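Side-chain contacts in phosphonate monoester hydrolase (Ruegeria pomeroyi, PDB 4UPK), which belongs to the sulfatase family of the alkaline phosphatase clan, alpha/beta enzymes with a central mixed sheet flanked by helices: residues F152-R155 with G156-E159; E162-L165 with E166-Y169; Y169-Q172 with S173-K176; F182-Y185 with A186-Y189; T214-L217 with T218-L222. All coordinates share one frame; numbering follows the deposited sequence.

Contact 1 of 5, residues F152-R155 with G156-E159; sequences FPMR and GFHE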
loop_
_atom_site.group_PDB
_atom_site.type_symbol
_atom_site.label_atom_id
_atom_site.label_comp_id
_atom_site.label_asym_id
_atom_site.label_seq_id
_atom_site.Cartn_x
_atom_site.Cartn_y
_atom_site.Cartn_z
ATOM N N PHE A 152 -11.941 9.275 16.672
ATOM C CA PHE A 152 -12.160 8.179 15.731
ATOM C C PHE A 152 -11.567 6.810 16.177
ATOM O O PHE A 152 -10.449 6.801 16.708
ATOM C CB PHE A 152 -11.680 8.577 14.322
ATOM C CG PHE A 152 -12.418 7.841 13.231
ATOM C CD1 PHE A 152 -13.704 8.222 12.861
ATOM C CD2 PHE A 152 -11.857 6.720 12.623
ATOM C CE1 PHE A 152 -14.410 7.507 11.889
ATOM C CE2 PHE A 152 -12.569 5.992 11.669
ATOM C CZ PHE A 152 -13.838 6.396 11.294
ATOM N N PRO A 153 -12.302 5.662 15.985
ATOM C CA PRO A 153 -11.745 4.354 16.386
ATOM C C PRO A 153 -10.509 3.903 15.601
ATOM O O PRO A 153 -10.428 4.041 14.376
ATOM C CB PRO A 153 -12.919 3.388 16.216
ATOM C CG PRO A 153 -13.779 4.028 15.186
ATOM C CD PRO A 153 -13.660 5.504 15.412
ATOM N N MET A 154 -9.560 3.333 16.344
ATOM C CA MET A 154 -8.286 2.808 15.889
ATOM C C MET A 154 -8.486 1.609 14.950
ATOM O O MET A 154 -9.362 0.772 15.181
ATOM C CB MET A 154 -7.460 2.392 17.118
ATOM C CG MET A 154 -6.054 1.967 16.819
ATOM S SD MET A 154 -5.181 1.559 18.346
ATOM C CE MET A 154 -4.217 3.010 18.573
ATOM N N ARG A 155 -7.646 1.552 13.896
ATOM C CA ARG A 155 -7.538 0.504 12.891
ATOM C C ARG A 155 -7.429 -0.865 13.586
ATOM O O ARG A 155 -6.572 -1.050 14.462
ATOM C CB ARG A 155 -6.273 0.763 12.044
ATOM C CG ARG A 155 -5.997 -0.272 10.968
ATOM C CD ARG A 155 -4.582 -0.210 10.438
ATOM N NE ARG A 155 -4.387 -1.245 9.421
ATOM C CZ ARG A 155 -3.316 -1.355 8.642
ATOM N NH1 ARG A 155 -2.312 -0.491 8.752
ATOM N NH2 ARG A 155 -3.242 -2.325 7.738
ATOM N N GLY A 156 -8.304 -1.792 13.191
ATOM C CA GLY A 156 -8.338 -3.132 13.753
ATOM C C GLY A 156 -9.505 -3.345 14.690
ATOM O O GLY A 156 -10.004 -4.465 14.798
ATOM N N PHE A 157 -9.960 -2.277 15.378
ATOM C CA PHE A 157 -11.092 -2.363 16.299
ATOM C C PHE A 157 -12.402 -2.422 15.561
ATOM O O PHE A 157 -12.624 -1.669 14.608
ATOM C CB PHE A 157 -11.103 -1.210 17.324
ATOM C CG PHE A 157 -10.230 -1.423 18.539
ATOM C CD1 PHE A 157 -10.643 -2.251 19.579
ATOM C CD2 PHE A 157 -8.996 -0.798 18.646
ATOM C CE1 PHE A 157 -9.828 -2.465 20.703
ATOM C CE2 PHE A 157 -8.181 -1.006 19.770
ATOM C CZ PHE A 157 -8.607 -1.834 20.795
ATOM N N HIS A 158 -13.267 -3.341 15.995
ATOM C CA HIS A 158 -14.580 -3.501 15.423
ATOM C C HIS A 158 -15.537 -2.862 16.422
ATOM O O HIS A 158 -15.711 -3.344 17.546
ATOM C CB HIS A 158 -14.915 -4.964 15.127
ATOM C CG HIS A 158 -16.102 -5.112 14.225
ATOM N ND1 HIS A 158 -15.951 -5.276 12.857
ATOM C CD2 HIS A 158 -17.423 -5.103 14.523
ATOM C CE1 HIS A 158 -17.178 -5.377 12.367
ATOM N NE2 HIS A 158 -18.099 -5.290 13.334
ATOM N N GLU A 159 -16.083 -1.710 16.030
ATOM C CA GLU A 159 -16.970 -0.941 16.879
ATOM C C GLU A 159 -18.367 -1.553 16.956
ATOM O O GLU A 159 -19.027 -1.698 15.935
ATOM C CB GLU A 159 -17.013 0.508 16.397
ATOM C CG GLU A 159 -17.598 1.469 17.401
ATOM C CD GLU A 159 -17.747 2.850 16.812
ATOM O OE1 GLU A 159 -18.607 3.016 15.920
ATOM O OE2 GLU A 159 -17.013 3.769 17.243
#

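Contact 2 of 5, residues E162-L165 with E166-Y169; sequences EMRL and EMSY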
loop_
_atom_site.group_PDB
_atom_site.type_symbol
_atom_site.label_atom_id
_atom_site.label_comp_id
_atom_site.label_asym_id
_atom_site.label_seq_id
_atom_site.Cartn_x
_atom_site.Cartn_y
_atom_site.Cartn_z
ATOM N N GLU A 162 -20.678 2.995 19.570
ATOM C CA GLU A 162 -19.944 4.250 19.491
ATOM C C GLU A 162 -20.317 5.064 20.732
ATOM O O GLU A 162 -21.496 5.325 20.981
ATOM C CB GLU A 162 -20.313 5.022 18.199
ATOM C CG GLU A 162 -19.678 6.409 18.077
ATOM C CD GLU A 162 -20.473 7.559 18.672
ATOM O OE1 GLU A 162 -21.650 7.731 18.282
ATOM O OE2 GLU A 162 -19.925 8.283 19.537
ATOM N N MET A 163 -19.311 5.490 21.484
ATOM C CA MET A 163 -19.525 6.277 22.688
ATOM C C MET A 163 -18.315 7.163 22.973
ATOM O O MET A 163 -17.580 6.963 23.944
ATOM C CB MET A 163 -19.942 5.404 23.885
ATOM C CG MET A 163 -20.362 6.201 25.125
ATOM S SD MET A 163 -22.127 6.137 25.561
ATOM C CE MET A 163 -22.416 4.608 25.350
ATOM N N ARG A 164 -18.138 8.161 22.100
ATOM C CA ARG A 164 -17.119 9.184 22.227
ATOM C C ARG A 164 -17.836 10.412 22.801
ATOM O O ARG A 164 -18.950 10.720 22.374
ATOM C CB ARG A 164 -16.505 9.520 20.853
ATOM C CG ARG A 164 -16.170 8.312 20.012
ATOM C CD ARG A 164 -16.134 8.689 18.548
ATOM N NE ARG A 164 -16.551 7.564 17.718
ATOM C CZ ARG A 164 -16.493 7.549 16.394
ATOM N NH1 ARG A 164 -16.022 8.598 15.731
ATOM N NH2 ARG A 164 -16.908 6.488 15.720
ATOM N N LEU A 165 -17.184 11.113 23.755
ATOM C CA LEU A 165 -17.700 12.279 24.458
ATOM C C LEU A 165 -18.317 13.368 23.576
ATOM O O LEU A 165 -19.432 13.802 23.853
ATOM C CB LEU A 165 -16.685 12.827 25.479
ATOM C CG LEU A 165 -17.090 14.061 26.310
ATOM C CD1 LEU A 165 -18.296 13.777 27.215
ATOM C CD2 LEU A 165 -15.903 14.575 27.117
ATOM N N GLU A 166 -17.654 13.755 22.500
ATOM C CA GLU A 166 -18.171 14.797 21.596
ATOM C C GLU A 166 -19.235 14.288 20.600
ATOM O O GLU A 166 -19.862 15.098 19.901
ATOM C CB GLU A 166 -17.024 15.549 20.882
ATOM C CG GLU A 166 -16.015 16.240 21.815
ATOM C CD GLU A 166 -16.535 17.203 22.877
ATOM O OE1 GLU A 166 -17.371 18.076 22.545
ATOM O OE2 GLU A 166 -16.085 17.098 24.041
ATOM N N MET A 167 -19.484 12.960 20.581
ATOM C CA MET A 167 -20.492 12.360 19.705
ATOM C C MET A 167 -21.624 11.647 20.485
ATOM O O MET A 167 -22.649 12.281 20.782
ATOM C CB MET A 167 -19.822 11.443 18.681
ATOM C CG MET A 167 -20.695 11.155 17.508
ATOM S SD MET A 167 -19.769 10.348 16.202
ATOM C CE MET A 167 -21.095 10.029 15.060
ATOM N N SER A 168 -21.426 10.345 20.830
ATOM C CA SER A 168 -22.372 9.513 21.591
ATOM C C SER A 168 -23.776 9.480 20.982
ATOM O O SER A 168 -24.765 9.653 21.701
ATOM C CB SER A 168 -22.394 9.911 23.069
ATOM O OG SER A 168 -21.146 9.606 23.667
ATOM N N TYR A 169 -23.859 9.251 19.644
ATOM C CA TYR A 169 -25.129 9.191 18.914
ATOM C C TYR A 169 -26.085 8.112 19.433
ATOM O O TYR A 169 -27.239 8.458 19.684
ATOM C CB TYR A 169 -24.931 9.195 17.383
ATOM C CG TYR A 169 -24.642 10.571 16.802
ATOM C CD1 TYR A 169 -24.237 11.627 17.617
ATOM C CD2 TYR A 169 -24.734 10.804 15.431
ATOM C CE1 TYR A 169 -23.916 12.872 17.083
ATOM C CE2 TYR A 169 -24.441 12.056 14.888
ATOM C CZ TYR A 169 -24.027 13.086 15.717
ATOM O OH TYR A 169 -23.746 14.323 15.190
#

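Contact 3 of 5, residues Y169-Q172 with S173-K176; sequences YPWQ and SHLK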
loop_
_atom_site.group_PDB
_atom_site.type_symbol
_atom_site.label_atom_id
_atom_site.label_comp_id
_atom_site.label_asym_id
_atom_site.label_seq_id
_atom_site.Cartn_x
_atom_site.Cartn_y
_atom_site.Cartn_z
ATOM N N TYR A 169 -23.859 9.251 19.644
ATOM C CA TYR A 169 -25.129 9.191 18.914
ATOM C C TYR A 169 -26.085 8.112 19.433
ATOM O O TYR A 169 -27.239 8.458 19.684
ATOM C CB TYR A 169 -24.931 9.195 17.383
ATOM C CG TYR A 169 -24.642 10.571 16.802
ATOM C CD1 TYR A 169 -24.237 11.627 17.617
ATOM C CD2 TYR A 169 -24.734 10.804 15.431
ATOM C CE1 TYR A 169 -23.916 12.872 17.083
ATOM C CE2 TYR A 169 -24.441 12.056 14.888
ATOM C CZ TYR A 169 -24.027 13.086 15.717
ATOM O OH TYR A 169 -23.746 14.323 15.190
ATOM N N PRO A 170 -25.629 6.854 19.717
ATOM C CA PRO A 170 -26.538 5.861 20.326
ATOM C C PRO A 170 -27.140 6.350 21.657
ATOM O O PRO A 170 -28.342 6.224 21.844
ATOM C CB PRO A 170 -25.621 4.639 20.541
ATOM C CG PRO A 170 -24.559 4.778 19.494
ATOM C CD PRO A 170 -24.297 6.251 19.468
ATOM N N TRP A 171 -26.314 6.926 22.569
ATOM C CA TRP A 171 -26.783 7.452 23.856
ATOM C C TRP A 171 -27.696 8.666 23.684
ATOM O O TRP A 171 -28.723 8.734 24.354
ATOM C CB TRP A 171 -25.632 7.739 24.841
ATOM C CG TRP A 171 -26.100 8.212 26.195
ATOM C CD1 TRP A 171 -27.030 7.608 26.997
ATOM C CD2 TRP A 171 -25.732 9.433 26.859
ATOM N NE1 TRP A 171 -27.219 8.341 28.138
ATOM C CE2 TRP A 171 -26.449 9.477 28.075
ATOM C CE3 TRP A 171 -24.849 10.491 26.552
ATOM C CZ2 TRP A 171 -26.304 10.523 28.992
ATOM C CZ3 TRP A 171 -24.705 11.529 27.468
ATOM C CH2 TRP A 171 -25.414 11.530 28.679
ATOM N N GLN A 172 -27.367 9.583 22.752
ATOM C CA GLN A 172 -28.201 10.763 22.453
ATOM C C GLN A 172 -29.547 10.349 21.928
ATOM O O GLN A 172 -30.545 10.998 22.256
ATOM C CB GLN A 172 -27.530 11.718 21.448
ATOM C CG GLN A 172 -26.384 12.580 22.026
ATOM C CD GLN A 172 -26.165 13.794 21.151
ATOM O OE1 GLN A 172 -27.049 14.648 20.993
ATOM N NE2 GLN A 172 -24.965 13.943 20.619
ATOM N N SER A 173 -29.591 9.274 21.107
ATOM C CA SER A 173 -30.844 8.752 20.537
ATOM C C SER A 173 -31.680 8.034 21.611
ATOM O O SER A 173 -32.886 8.210 21.642
ATOM C CB SER A 173 -30.562 7.852 19.343
ATOM O OG SER A 173 -29.860 8.577 18.350
ATOM N N HIS A 174 -31.032 7.317 22.540
ATOM C CA HIS A 174 -31.666 6.672 23.698
ATOM C C HIS A 174 -32.416 7.758 24.512
ATOM O O HIS A 174 -33.589 7.586 24.834
ATOM C CB HIS A 174 -30.599 5.960 24.569
ATOM C CG HIS A 174 -31.169 5.282 25.788
ATOM N ND1 HIS A 174 -30.912 5.753 27.066
ATOM C CD2 HIS A 174 -32.011 4.229 25.877
ATOM C CE1 HIS A 174 -31.561 4.939 27.880
ATOM N NE2 HIS A 174 -32.254 4.029 27.208
ATOM N N LEU A 175 -31.758 8.909 24.738
ATOM C CA LEU A 175 -32.313 10.063 25.454
ATOM C C LEU A 175 -33.517 10.698 24.748
ATOM O O LEU A 175 -34.507 10.990 25.414
ATOM C CB LEU A 175 -31.228 11.119 25.779
ATOM C CG LEU A 175 -30.112 10.703 26.751
ATOM C CD1 LEU A 175 -28.996 11.715 26.740
ATOM C CD2 LEU A 175 -30.627 10.545 28.171
ATOM N N LYS A 176 -33.449 10.903 23.414
ATOM C CA LYS A 176 -34.573 11.460 22.659
ATOM C C LYS A 176 -35.767 10.500 22.683
ATOM O O LYS A 176 -36.898 10.949 22.902
ATOM C CB LYS A 176 -34.171 11.796 21.214
ATOM C CG LYS A 176 -33.408 13.113 21.081
ATOM C CD LYS A 176 -32.668 13.236 19.738
ATOM C CE LYS A 176 -31.543 14.251 19.769
ATOM N NZ LYS A 176 -32.023 15.643 19.998
#

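Contact 4 of 5, residues F182-Y185 with A186-Y189; sequences FDDY and AQVY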
loop_
_atom_site.group_PDB
_atom_site.type_symbol
_atom_site.label_atom_id
_atom_site.label_comp_id
_atom_site.label_asym_id
_atom_site.label_seq_id
_atom_site.Cartn_x
_atom_site.Cartn_y
_atom_site.Cartn_z
ATOM N N PHE A 182 -34.198 18.206 24.892
ATOM C CA PHE A 182 -32.917 18.896 24.694
ATOM C C PHE A 182 -32.753 19.296 23.237
ATOM O O PHE A 182 -32.889 18.460 22.344
ATOM C CB PHE A 182 -31.696 18.111 25.242
ATOM C CG PHE A 182 -31.372 16.791 24.579
ATOM C CD1 PHE A 182 -32.058 15.625 24.929
ATOM C CD2 PHE A 182 -30.362 16.704 23.622
ATOM C CE1 PHE A 182 -31.764 14.406 24.308
ATOM C CE2 PHE A 182 -30.039 15.478 23.031
ATOM C CZ PHE A 182 -30.747 14.337 23.372
ATOM N N ASP A 183 -32.530 20.585 22.996
ATOM C CA ASP A 183 -32.367 21.112 21.640
ATOM C C ASP A 183 -30.906 21.129 21.188
ATOM O O ASP A 183 -30.635 21.312 20.004
ATOM C CB ASP A 183 -33.027 22.495 21.519
ATOM C CG ASP A 183 -34.542 22.418 21.527
ATOM O OD1 ASP A 183 -35.132 22.403 22.633
ATOM O OD2 ASP A 183 -35.136 22.325 20.432
ATOM N N ASP A 184 -29.983 20.900 22.131
ATOM C CA ASP A 184 -28.528 20.861 21.941
ATOM C C ASP A 184 -27.943 19.766 22.830
ATOM O O ASP A 184 -28.415 19.587 23.958
ATOM C CB ASP A 184 -27.917 22.216 22.362
ATOM C CG ASP A 184 -27.375 23.082 21.243
ATOM O OD1 ASP A 184 -28.139 23.375 20.279
ATOM O OD2 ASP A 184 -26.229 23.542 21.367
ATOM N N TYR A 185 -26.906 19.062 22.343
ATOM C CA TYR A 185 -26.192 18.023 23.098
ATOM C C TYR A 185 -25.589 18.581 24.406
ATOM O O TYR A 185 -25.630 17.883 25.424
ATOM C CB TYR A 185 -25.108 17.359 22.232
ATOM C CG TYR A 185 -24.232 16.319 22.919
ATOM C CD1 TYR A 185 -24.771 15.412 23.836
ATOM C CD2 TYR A 185 -22.900 16.160 22.559
ATOM C CE1 TYR A 185 -23.978 14.439 24.443
ATOM C CE2 TYR A 185 -22.108 15.166 23.129
ATOM C CZ TYR A 185 -22.651 14.299 24.061
ATOM O OH TYR A 185 -21.846 13.329 24.621
ATOM N N ALA A 186 -25.085 19.839 24.397
ATOM C CA ALA A 186 -24.512 20.487 25.598
ATOM C C ALA A 186 -25.524 20.683 26.768
ATOM O O ALA A 186 -25.108 20.781 27.919
ATOM C CB ALA A 186 -23.868 21.814 25.226
ATOM N N GLN A 187 -26.837 20.708 26.474
ATOM C CA GLN A 187 -27.896 20.859 27.477
ATOM C C GLN A 187 -28.033 19.635 28.405
ATOM O O GLN A 187 -28.492 19.764 29.534
ATOM C CB GLN A 187 -29.241 21.180 26.808
ATOM C CG GLN A 187 -29.321 22.567 26.156
ATOM C CD GLN A 187 -30.552 22.740 25.274
ATOM O OE1 GLN A 187 -31.584 22.062 25.432
ATOM N NE2 GLN A 187 -30.474 23.669 24.320
ATOM N N VAL A 188 -27.657 18.461 27.907
ATOM C CA VAL A 188 -27.681 17.153 28.585
ATOM C C VAL A 188 -26.776 17.154 29.866
ATOM O O VAL A 188 -27.099 16.505 30.849
ATOM C CB VAL A 188 -27.241 16.066 27.539
ATOM C CG1 VAL A 188 -26.884 14.731 28.184
ATOM C CG2 VAL A 188 -28.279 15.879 26.442
ATOM N N TYR A 189 -25.673 17.910 29.839
ATOM C CA TYR A 189 -24.656 17.985 30.901
ATOM C C TYR A 189 -24.874 19.069 31.959
ATOM O O TYR A 189 -24.090 19.167 32.911
ATOM C CB TYR A 189 -23.262 18.116 30.256
ATOM C CG TYR A 189 -22.897 16.926 29.408
ATOM C CD1 TYR A 189 -22.563 15.706 29.992
ATOM C CD2 TYR A 189 -22.937 16.996 28.017
ATOM C CE1 TYR A 189 -22.242 14.596 29.217
ATOM C CE2 TYR A 189 -22.614 15.890 27.227
ATOM C CZ TYR A 189 -22.259 14.694 27.835
ATOM O OH TYR A 189 -21.915 13.592 27.097
HETATM O O HOH W 1 -33.673 23.913 24.284
#

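Contact 5 of 5, residues T214-L217 with T218-L222; sequences TAFL and TDQFL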
loop_
_atom_site.group_PDB
_atom_site.type_symbol
_atom_site.label_atom_id
_atom_site.label_comp_id
_atom_site.label_asym_id
_atom_site.label_seq_id
_atom_site.Cartn_x
_atom_site.Cartn_y
_atom_site.Cartn_z
ATOM N N THR A 214 -22.961 6.096 31.647
ATOM C CA THR A 214 -22.366 4.912 32.292
ATOM C C THR A 214 -23.268 3.687 32.164
ATOM O O THR A 214 -22.785 2.634 31.751
ATOM C CB THR A 214 -22.013 5.214 33.763
ATOM O OG1 THR A 214 -21.117 6.333 33.810
ATOM C CG2 THR A 214 -21.411 4.005 34.498
ATOM N N ALA A 215 -24.568 3.821 32.555
ATOM C CA ALA A 215 -25.584 2.758 32.528
ATOM C C ALA A 215 -25.830 2.275 31.100
ATOM O O ALA A 215 -25.854 1.071 30.850
ATOM C CB ALA A 215 -26.893 3.253 33.141
ATOM N N PHE A 216 -26.010 3.226 30.176
ATOM C CA PHE A 216 -26.264 2.958 28.764
ATOM C C PHE A 216 -25.155 2.131 28.115
ATOM O O PHE A 216 -25.478 1.164 27.411
ATOM C CB PHE A 216 -26.560 4.264 27.993
ATOM C CG PHE A 216 -26.750 4.065 26.517
ATOM C CD1 PHE A 216 -27.983 3.673 26.006
ATOM C CD2 PHE A 216 -25.671 4.182 25.638
ATOM C CE1 PHE A 216 -28.143 3.419 24.637
ATOM C CE2 PHE A 216 -25.830 3.922 24.275
ATOM C CZ PHE A 216 -27.069 3.561 23.778
ATOM N N LEU A 217 -23.870 2.492 28.341
ATOM C CA LEU A 217 -22.732 1.751 27.753
ATOM C C LEU A 217 -22.662 0.316 28.271
ATOM O O LEU A 217 -22.478 -0.604 27.484
ATOM C CB LEU A 217 -21.389 2.487 27.956
ATOM C CG LEU A 217 -20.169 1.945 27.209
ATOM C CD1 LEU A 217 -20.369 1.917 25.677
ATOM C CD2 LEU A 217 -18.969 2.730 27.542
ATOM N N THR A 218 -22.885 0.134 29.580
ATOM C CA THR A 218 -22.947 -1.159 30.269
ATOM C C THR A 218 -24.094 -1.990 29.688
ATOM O O THR A 218 -23.918 -3.190 29.443
ATOM C CB THR A 218 -23.111 -0.964 31.789
ATOM O OG1 THR A 218 -22.166 0.017 32.220
ATOM C CG2 THR A 218 -22.913 -2.268 32.563
ATOM N N ASP A 219 -25.260 -1.348 29.464
ATOM C CA ASP A 219 -26.416 -1.996 28.850
ATOM C C ASP A 219 -26.096 -2.478 27.429
ATOM O O ASP A 219 -26.468 -3.589 27.089
ATOM C CB ASP A 219 -27.642 -1.066 28.854
ATOM C CG ASP A 219 -28.279 -0.815 30.213
ATOM O OD1 ASP A 219 -27.942 -1.540 31.181
ATOM O OD2 ASP A 219 -29.068 0.122 30.318
ATOM N N GLN A 220 -25.358 -1.685 26.641
ATOM C CA GLN A 220 -24.931 -2.035 25.277
ATOM C C GLN A 220 -23.970 -3.227 25.256
ATOM O O GLN A 220 -24.111 -4.108 24.406
ATOM C CB GLN A 220 -24.375 -0.819 24.516
ATOM C CG GLN A 220 -25.405 0.295 24.227
ATOM C CD GLN A 220 -26.809 -0.183 23.959
ATOM O OE1 GLN A 220 -27.698 -0.104 24.819
ATOM N NE2 GLN A 220 -27.041 -0.709 22.774
ATOM N N PHE A 221 -23.038 -3.281 26.225
ATOM C CA PHE A 221 -22.126 -4.415 26.449
ATOM C C PHE A 221 -22.943 -5.684 26.749
ATOM O O PHE A 221 -22.745 -6.715 26.107
ATOM C CB PHE A 221 -21.177 -4.105 27.632
ATOM C CG PHE A 221 -20.239 -5.221 28.010
ATOM C CD1 PHE A 221 -18.986 -5.334 27.404
ATOM C CD2 PHE A 221 -20.601 -6.162 28.972
ATOM C CE1 PHE A 221 -18.108 -6.372 27.765
ATOM C CE2 PHE A 221 -19.734 -7.212 29.315
ATOM C CZ PHE A 221 -18.494 -7.305 28.716
ATOM N N LEU A 222 -23.881 -5.591 27.712
ATOM C CA LEU A 222 -24.745 -6.712 28.109
ATOM C C LEU A 222 -25.804 -7.116 27.052
ATOM O O LEU A 222 -26.275 -8.257 27.068
ATOM C CB LEU A 222 -25.382 -6.463 29.478
ATOM C CG LEU A 222 -24.407 -6.296 30.648
ATOM C CD1 LEU A 222 -25.115 -5.702 31.861
ATOM C CD2 LEU A 222 -23.746 -7.604 31.006
#

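Contact 1 of 5, residues F152-R155 with G156-E159
Met154 and Phe157 meet at the two ends of a type II beta turn, with the methionine drawn up along the edge of the ring and not over its face. Met154 SD lies 5.5 Å from the centroid of the Phe157 ring and 89° off its normal, a Met-aromatic contact made within the ring plane. Lower down the same side chain, Met154 CB rests 3.9 Å from Phe157 CD2. With Phe157 CG anti to its carbonyl carbon (chi1 -84°), the ring swings to the amide side of its own residue and turns the CD2-CE2 edge to the methionine. Met154 O also sits at this edge, near the ring plane, while it accepts the bond that closes the turn: Phe157 N to Met154 O is 3.1 Å. Gly156 takes the third turn position with a positive phi, where a CB would press on the carbonyl oxygen of Arg155. Farther along, Pro153 CG touches Glu159 OE2 at 3.8 Å, the two side chains meeting at a slant. That carboxylate is held from outside, OE2 by Arg164 and OE1 by His158 of the second subunit. The turn leads into strand 158-162, which runs parallel to strand 125-127; Phe157 packs on Pro125 and Leu127 of that strand, on Ile114 and Ala115 of helix 114-120, and, with Met154, on Leu90 of helix 82-91.

Contact 2 of 5, residues E162-L165 with E166-Y169
Between Glu162 and Tyr169 the chain doubles back through a type I beta turn from Arg164 to Met167, bringing the CA atoms of Met163 and Ser168 to 4.4 Å. The Glu162 carboxylate spans the opening of this turn. Glu162 OE1 takes Tyr169 N at 3.0 Å and Glu162 OE2 takes Ser168 N at 2.9 Å, each through the syn lone pair; OE2 also receives the nearly straight bond from Arg164 N on its anti side. A bend at chi2 (-89°) turns the carboxylate toward the two amides, which stand at the start of helix 169-177, where a negative group would be expected to sit favourably. Arg164 O is gripped twice as well, by Met167 N at 2.9 Å and by Ser168 OG at 2.8 Å, the two donors reaching it from opposite faces of its plane. Met167 runs extended across the carboxylate at about a right angle, CB 3.3 Å from Glu162 OE2, and carries SD over one face of the Arg164 guanidinium, whose NH1 is 4.2 Å away. The charged end of Arg164 pairs with Glu159. Thus the bend joins the end of strand 158-162 to helix 169-177, Met163 packs on Phe216 and Leu217 of helix 213-224, and Tyr169 meets Trp228 of the second subunit edge-to-face.

Contact 3 of 5, residues Y169-Q172 with S173-K176
The Trp171 indole carries Leu175 on one face: CD1 stands 3.8 Å from the centroid of the six-membered ring and 17° off its normal, a CH-pi contact between residues i and i+4 of an alpha helix. The nearest ring atom is Trp171 CE2, 3.6 Å from Leu175 CD1. Trp171 reaches this place because its CG is anti to the backbone N (chi1 -177°), which folds the indole along the helix toward the next turn. At the rim of the indole, NE1 is bonded to Asp211 O. His174 approaches the indole obliquely, Trp171 CD1 to His174 ND1 being 4.3 Å, and this nitrogen is buried without a polar partner in the model. Outside the helix, Tyr207 meets the indole edge-to-face, and Phe216 lies against both Trp171 and His174. The backbone keeps the regular i to i+4 helix bonds, Leu175 N to Trp171 O at 3.1 Å and Lys176 N to Gln172 O at the same length. In the first turn one carbonyl is used twice: Tyr169 O receives Ser173 N and, from above its plane, Ser173 OG. The hydroxyl is turned back to it by the torsion that sets OG beside its own amide (chi1 -59°). This serine side of the helix faces a neighbour, where Ser173 OG is also bonded to Ala227 N of the second subunit. At the turn's last step, the aliphatic start of Lys176 lies against the carbonyl that its amide uses, CG standing 3.7 Å from Gln172 O.

Contact 4 of 5, residues F182-Y185 with A186-Y189
Gln187 OE1 is held by two donors, Asp183 N at 3.0 Å and a water, which in turn bridges to Asp183 OD1. The amide thereby closes a side-chain-to-backbone link over a run of consecutive tight turns, in which Gln187 N bonds to Asp184 O at 3.2 Å and Val188 N to Tyr185 O, each an i to i+3 step. An extended chain beyond CG carries the glutamine end back to Asp183, and its NE2 passes over Asp184 CB. Asp183 N meets the side-chain carbonyl from above its plane. Beneath, the Phe182 ring takes Val188 on one face: CG2 is 3.7 Å from the ring centroid and 17° off the normal, a CH-pi contact. Phe182 adopts the crowded position with CG between its backbone N and carbonyl carbon (chi1 65°), which tucks the ring under the turn, and its pi system also meets Lys176 of helix 169-177 in a cation-pi contact. At the other end Tyr189 sends its edge toward the face of Tyr185 in an offset edge-to-face pair, centroids 5.2 Å apart and planes at 65°. The two hydroxyl oxygens are modelled so near each other that the details of their bond are doubtful. Tyr185 OH has a sounder partner in Leu165 O, tying this loop to the preceding bend. Among the ring carbons, Tyr189 CE2 comes to 3.4 Å from Tyr185 CE1.

Contact 5 of 5, residues T214-L217 with T218-L222
Thr218 and Thr214 supply the shortest polar bond of this helical turn: the hydroxyl Thr218 OG1 donates to Thr214 O at 2.7 Å, whereas Thr218 N reaches the same carbonyl only weakly, at 3.3 Å. With OG1 beside its own backbone N (chi1 -47°), the hydroxyl points back along the helix, and it is bonded as well to Tyr239 OH. The regular backbone bonds follow, Asp219 N to Ala215 O at 2.9 Å, then Gln220 N to Phe216 O and Phe221 N to Leu217 O. Among the contacts with the ring face, Gln220 lies over one side of Phe216. Gln220 CG makes a CH-pi contact 3.9 Å from the centroid of the Phe216 ring and 24° off the normal. A bend at chi2 then lays the CD-OE1 side of the amide nearly parallel to the ring, the two planes 12° apart, and brings Gln220 OE1 to 3.6 Å from Phe216 CE1. Of the charges, the Asp219 carboxylate folds back over Ala215, both its oxygens near Ala215 O, acceptor beside acceptor with no bond between them; the salt bridge of OD1 with Arg326 of helix 303-333 may offset this. These i to i+4 contacts belong to alpha helix 213-224, laid against the sheet with Leu217 and Phe221 on strand 234-239, in the manner of the helices flanking the central sheet of this enzyme clan.

How the contacts relate
From the N terminus, contact 1 is a tight turn that enters strand 158-162, and contact 2 closes the bend at that strand's end; a salt bridge ties the two. Contact 3 begins where contact 2 ends, sharing Tyr169, on helix 169-177. Contact 4, in the loop that follows, folds back on both, through Leu165 and through Trp171 and Gln172. Contact 5 lies on helix 213-224, whose Phe216 packs on contacts 2 and 3. None encloses another: all five run in series. Contacts 4 and 5 do not touch and stay about 9 Å apart at their nearest atoms. Contacts 1, 2, 3 and, through Leu222, 5 touch the second subunit; contact 4 does not.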